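PDB 4QPK: protein phosphotransferase ChpT from Brucella abortus, which transfers phosphoryl groups as the histidine phosphotransferase of a phosphorelay that controls cell growth, division and survival inside mammalian host cells. Local coordinates for residues 145-156 / 214-225. Numbering follows the deposited sequence.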
loop_
_atom_site.group_PDB
_atom_site.type_symbol
_atom_site.label_atom_id
_atom_site.label_comp_id
_atom_site.label_asym_id
_atom_site.label_seq_id
_atom_site.Cartn_x
_atom_site.Cartn_y
_atom_site.Cartn_z
ATOM N N ASN B 145 6.222 -7.503 14.995
ATOM C CA ASN B 145 5.123 -8.337 14.537
ATOM C C ASN B 145 4.040 -8.550 15.599
ATOM O O ASN B 145 2.886 -8.823 15.253
ATOM C CB ASN B 145 5.664 -9.664 14.011
ATOM C CG ASN B 145 6.316 -9.503 12.651
ATOM O OD1 ASN B 145 5.922 -8.628 11.875
ATOM N ND2 ASN B 145 7.365 -10.271 12.392
ATOM N N LYS B 146 4.390 -8.409 16.879
ATOM C CA LYS B 146 3.365 -8.473 17.919
ATOM C C LYS B 146 2.477 -7.224 17.865
ATOM O O LYS B 146 1.258 -7.306 18.026
ATOM C CB LYS B 146 4.006 -8.627 19.304
ATOM C CG LYS B 146 4.821 -9.926 19.422
ATOM C CD LYS B 146 5.213 -10.260 20.875
ATOM C CE LYS B 146 6.155 -11.470 20.887
ATOM N NZ LYS B 146 6.652 -11.784 22.257
ATOM N N VAL B 147 3.077 -6.065 17.618
ATOM C CA VAL B 147 2.264 -4.848 17.513
ATOM C C VAL B 147 1.453 -4.840 16.212
ATOM O O VAL B 147 0.307 -4.380 16.190
ATOM C CB VAL B 147 3.110 -3.579 17.602
ATOM C CG1 VAL B 147 2.192 -2.354 17.572
ATOM C CG2 VAL B 147 3.936 -3.567 18.910
ATOM N N LYS B 148 2.027 -5.358 15.127
ATOM C CA LYS B 148 1.241 -5.489 13.894
ATOM C C LYS B 148 0.067 -6.466 14.087
ATOM O O LYS B 148 -1.044 -6.200 13.617
ATOM C CB LYS B 148 2.146 -5.914 12.724
ATOM C CG LYS B 148 3.213 -4.861 12.378
ATOM C CD LYS B 148 4.073 -5.269 11.170
ATOM C CE LYS B 148 3.252 -5.107 9.851
ATOM N NZ LYS B 148 4.094 -5.409 8.669
ATOM N N LEU B 149 0.292 -7.564 14.810
ATOM C CA LEU B 149 -0.795 -8.483 15.138
ATOM C C LEU B 149 -1.914 -7.731 15.882
ATOM O O LEU B 149 -3.084 -7.845 15.531
ATOM C CB LEU B 149 -0.280 -9.658 15.980
ATOM C CG LEU B 149 -1.379 -10.509 16.628
ATOM C CD1 LEU B 149 -2.219 -11.200 15.565
ATOM C CD2 LEU B 149 -0.738 -11.535 17.578
ATOM N N LEU B 150 -1.530 -6.950 16.892
ATOM C CA LEU B 150 -2.485 -6.163 17.664
ATOM C C LEU B 150 -3.366 -5.291 16.758
ATOM O O LEU B 150 -4.595 -5.337 16.845
ATOM C CB LEU B 150 -1.736 -5.307 18.704
ATOM C CG LEU B 150 -2.507 -4.228 19.482
ATOM C CD1 LEU B 150 -3.648 -4.818 20.278
ATOM C CD2 LEU B 150 -1.548 -3.460 20.385
ATOM N N LEU B 151 -2.751 -4.505 15.878
ATOM C CA LEU B 151 -3.525 -3.622 15.013
ATOM C C LEU B 151 -4.418 -4.415 14.055
ATOM O O LEU B 151 -5.531 -4.000 13.752
ATOM C CB LEU B 151 -2.605 -2.684 14.225
ATOM C CG LEU B 151 -1.892 -1.624 15.064
ATOM C CD1 LEU B 151 -0.968 -0.808 14.159
ATOM C CD2 LEU B 151 -2.891 -0.698 15.743
ATOM N N ASN B 152 -3.935 -5.556 13.571
ATOM C CA ASN B 152 -4.760 -6.364 12.685
ATOM C C ASN B 152 -5.937 -7.018 13.415
ATOM O O ASN B 152 -6.993 -7.221 12.829
ATOM C CB ASN B 152 -3.911 -7.419 11.982
ATOM C CG ASN B 152 -3.253 -6.863 10.725
ATOM O OD1 ASN B 152 -3.846 -6.883 9.645
ATOM N ND2 ASN B 152 -2.054 -6.324 10.874
ATOM N N MET B 153 -5.755 -7.323 14.691
ATOM C CA MET B 153 -6.853 -7.812 15.509
ATOM C C MET B 153 -7.942 -6.739 15.669
ATOM O O MET B 153 -9.108 -7.070 15.819
ATOM C CB MET B 153 -6.334 -8.262 16.883
ATOM C CG MET B 153 -5.559 -9.555 16.820
ATOM S SD MET B 153 -4.844 -10.056 18.394
ATOM C CE MET B 153 -6.277 -10.557 19.348
ATOM N N LEU B 154 -7.569 -5.454 15.643
ATOM C CA LEU B 154 -8.585 -4.396 15.688
ATOM C C LEU B 154 -9.477 -4.464 14.462
ATOM O O LEU B 154 -10.680 -4.214 14.535
ATOM C CB LEU B 154 -7.943 -3.011 15.744
ATOM C CG LEU B 154 -6.897 -2.773 16.817
ATOM C CD1 LEU B 154 -6.514 -1.287 16.832
ATOM C CD2 LEU B 154 -7.408 -3.251 18.157
ATOM N N LEU B 155 -8.881 -4.789 13.317
ATOM C CA LEU B 155 -9.661 -4.850 12.087
ATOM C C LEU B 155 -10.619 -6.042 12.118
ATOM O O LEU B 155 -11.760 -5.943 11.651
ATOM C CB LEU B 155 -8.736 -4.918 10.857
ATOM C CG LEU B 155 -7.853 -3.685 10.639
ATOM C CD1 LEU B 155 -7.022 -3.864 9.361
ATOM C CD2 LEU B 155 -8.701 -2.440 10.524
ATOM N N ILE B 156 -10.159 -7.162 12.671
ATOM C CA ILE B 156 -11.019 -8.333 12.844
ATOM C C ILE B 156 -12.185 -7.987 13.774
ATOM O O ILE B 156 -13.344 -8.277 13.482
ATOM C CB ILE B 156 -10.248 -9.537 13.422
ATOM C CG1 ILE B 156 -9.159 -9.997 12.454
ATOM C CG2 ILE B 156 -11.205 -10.700 13.734
ATOM C CD1 ILE B 156 -9.702 -10.431 11.121
ATOM N N GLN B 214 -6.613 -9.981 4.720
ATOM C CA GLN B 214 -6.353 -9.376 6.022
ATOM C C GLN B 214 -6.504 -10.399 7.166
ATOM O O GLN B 214 -5.641 -10.465 8.039
ATOM C CB GLN B 214 -7.256 -8.150 6.242
ATOM C CG GLN B 214 -6.839 -7.270 7.426
ATOM C CD GLN B 214 -7.390 -7.773 8.729
ATOM O OE1 GLN B 214 -8.528 -8.256 8.781
ATOM N NE2 GLN B 214 -6.608 -7.649 9.798
ATOM N N PRO B 215 -7.588 -11.209 7.168
ATOM C CA PRO B 215 -7.591 -12.267 8.196
ATOM C C PRO B 215 -6.469 -13.298 8.027
ATOM O O PRO B 215 -5.923 -13.764 9.030
ATOM C CB PRO B 215 -8.969 -12.928 8.027
ATOM C CG PRO B 215 -9.537 -12.394 6.755
ATOM C CD PRO B 215 -8.915 -11.046 6.553
ATOM N N TYR B 216 -6.116 -13.625 6.784
ATOM C CA TYR B 216 -4.984 -14.508 6.538
ATOM C C TYR B 216 -3.721 -13.921 7.150
ATOM O O TYR B 216 -2.988 -14.586 7.886
ATOM C CB TYR B 216 -4.806 -14.735 5.029
ATOM C CG TYR B 216 -3.502 -15.415 4.688
ATOM C CD1 TYR B 216 -3.373 -16.795 4.740
ATOM C CD2 TYR B 216 -2.385 -14.663 4.347
ATOM C CE1 TYR B 216 -2.163 -17.407 4.438
ATOM C CE2 TYR B 216 -1.174 -15.263 4.055
ATOM C CZ TYR B 216 -1.068 -16.631 4.098
ATOM O OH TYR B 216 0.150 -17.214 3.801
ATOM N N TYR B 217 -3.495 -12.643 6.867
ATOM C CA TYR B 217 -2.313 -11.932 7.341
ATOM C C TYR B 217 -2.249 -11.872 8.867
ATOM O O TYR B 217 -1.168 -11.997 9.471
ATOM C CB TYR B 217 -2.314 -10.521 6.748
ATOM C CG TYR B 217 -1.083 -9.675 7.040
ATOM C CD1 TYR B 217 0.181 -10.068 6.628
ATOM C CD2 TYR B 217 -1.206 -8.451 7.693
ATOM C CE1 TYR B 217 1.294 -9.279 6.884
ATOM C CE2 TYR B 217 -0.097 -7.657 7.953
ATOM C CZ TYR B 217 1.149 -8.072 7.542
ATOM O OH TYR B 217 2.238 -7.269 7.805
ATOM N N THR B 218 -3.405 -11.670 9.488
ATOM C CA THR B 218 -3.491 -11.631 10.945
ATOM C C THR B 218 -2.968 -12.940 11.553
ATOM O O THR B 218 -2.154 -12.932 12.478
ATOM C CB THR B 218 -4.944 -11.388 11.406
ATOM O OG1 THR B 218 -5.429 -10.153 10.846
ATOM C CG2 THR B 218 -5.019 -11.326 12.932
ATOM N N LEU B 219 -3.421 -14.061 10.999
ATOM C CA LEU B 219 -3.007 -15.379 11.484
ATOM C C LEU B 219 -1.524 -15.618 11.208
ATOM O O LEU B 219 -0.818 -16.205 12.024
ATOM C CB LEU B 219 -3.862 -16.468 10.833
ATOM C CG LEU B 219 -5.335 -16.393 11.245
ATOM C CD1 LEU B 219 -6.200 -17.197 10.303
ATOM C CD2 LEU B 219 -5.538 -16.860 12.689
ATOM N N LEU B 220 -1.054 -15.152 10.054
ATOM C CA LEU B 220 0.348 -15.281 9.695
ATOM C C LEU B 220 1.249 -14.532 10.681
ATOM O O LEU B 220 2.307 -15.039 11.078
ATOM C CB LEU B 220 0.574 -14.753 8.273
ATOM C CG LEU B 220 1.895 -15.036 7.576
ATOM C CD1 LEU B 220 2.051 -16.533 7.352
ATOM C CD2 LEU B 220 1.934 -14.292 6.251
ATOM N N LEU B 221 0.823 -13.336 11.082
ATOM C CA LEU B 221 1.573 -12.548 12.052
ATOM C C LEU B 221 1.603 -13.253 13.407
ATOM O O LEU B 221 2.638 -13.306 14.057
ATOM C CB LEU B 221 0.971 -11.141 12.207
ATOM C CG LEU B 221 1.147 -10.183 11.031
ATOM C CD1 LEU B 221 0.255 -8.961 11.248
ATOM C CD2 LEU B 221 2.598 -9.765 10.889
ATOM N N ALA B 222 0.467 -13.821 13.806
ATOM C CA ALA B 222 0.387 -14.520 15.081
ATOM C C ALA B 222 1.359 -15.700 15.082
ATOM O O ALA B 222 2.084 -15.909 16.045
ATOM C CB ALA B 222 -1.029 -14.997 15.343
ATOM N N GLU B 223 1.384 -16.448 13.983
ATOM C CA GLU B 223 2.295 -17.587 13.871
ATOM C C GLU B 223 3.750 -17.133 13.951
ATOM O O GLU B 223 4.564 -17.730 14.666
ATOM C CB GLU B 223 2.030 -18.368 12.574
ATOM C CG GLU B 223 3.049 -19.460 12.340
ATOM C CD GLU B 223 2.729 -20.343 11.140
ATOM O OE1 GLU B 223 2.271 -19.812 10.105
ATOM O OE2 GLU B 223 2.958 -21.571 11.238
ATOM N N GLU B 224 4.070 -16.060 13.232
ATOM C CA GLU B 224 5.410 -15.501 13.217
ATOM C C GLU B 224 5.858 -15.029 14.590
ATOM O O GLU B 224 7.014 -15.196 14.966
ATOM C CB GLU B 224 5.466 -14.329 12.229
ATOM C CG GLU B 224 6.770 -13.550 12.190
ATOM C CD GLU B 224 7.992 -14.394 11.982
ATOM O OE1 GLU B 224 7.905 -15.410 11.254
ATOM O OE2 GLU B 224 9.050 -14.022 12.548
ATOM N N ALA B 225 4.929 -14.437 15.329
ATOM C CA ALA B 225 5.226 -13.853 16.629
ATOM C C ALA B 225 5.237 -14.891 17.757
ATOM O O ALA B 225 5.593 -14.577 18.894
ATOM C CB ALA B 225 4.207 -12.751 16.947
#
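Helices 145-156 and 214-225 run antiparallel, 150° between their directions and 8.8 Å between axes at closest approach, with L149 opposite L221 and N152 opposite T218. They form a helix pair of the C-terminal domain, whose fold resembles the ATP-binding domain of histidine kinases but lacks the regions needed to bind ATP. Three side chains pack as knobs into holes: N152 sits among Q214, Y217, T218 and L221; T218 among L149, N152, M153 and I156; L221 among N145, K148, L149 and N152.

The buried amides of N152 and Q214 lie nearly coplanar, 2° apart, side by side with their chains running in opposite senses. Q214 NE2 donates to N152 OD1 at 2.9 Å, almost straight (N-H...O 167°) and on an in-plane lone pair; it also donates to the backbone N152 O at 3.1 Å, more bent. N152 ND2 hydrogen-bonds K148 O, one turn back in its own helix, and A102 O, so the amide is held at both ends and its rotation is fixed.

L221 CD1 lies above one face of the Y217 ring, on its own helix, offset toward the rim, and comes to 3.5 Å from N152 ND2, while CD2 lies against N145 OD1. K148, its chain bent at chi3, brings NZ near the ring's edge, 2.8 Å from Y217 OH, where it hydrogen-bonds the carbonyl oxygens of F103 and G104. A48 and L44 of the second subunit pack on K148 and Y217, respectively. Along the other flank, L149 CD1 rests 4.0 Å from A222 CB; toward the N-terminus of helix 214-225, I156 CD1 meets P215 CB, also at 4.0 Å.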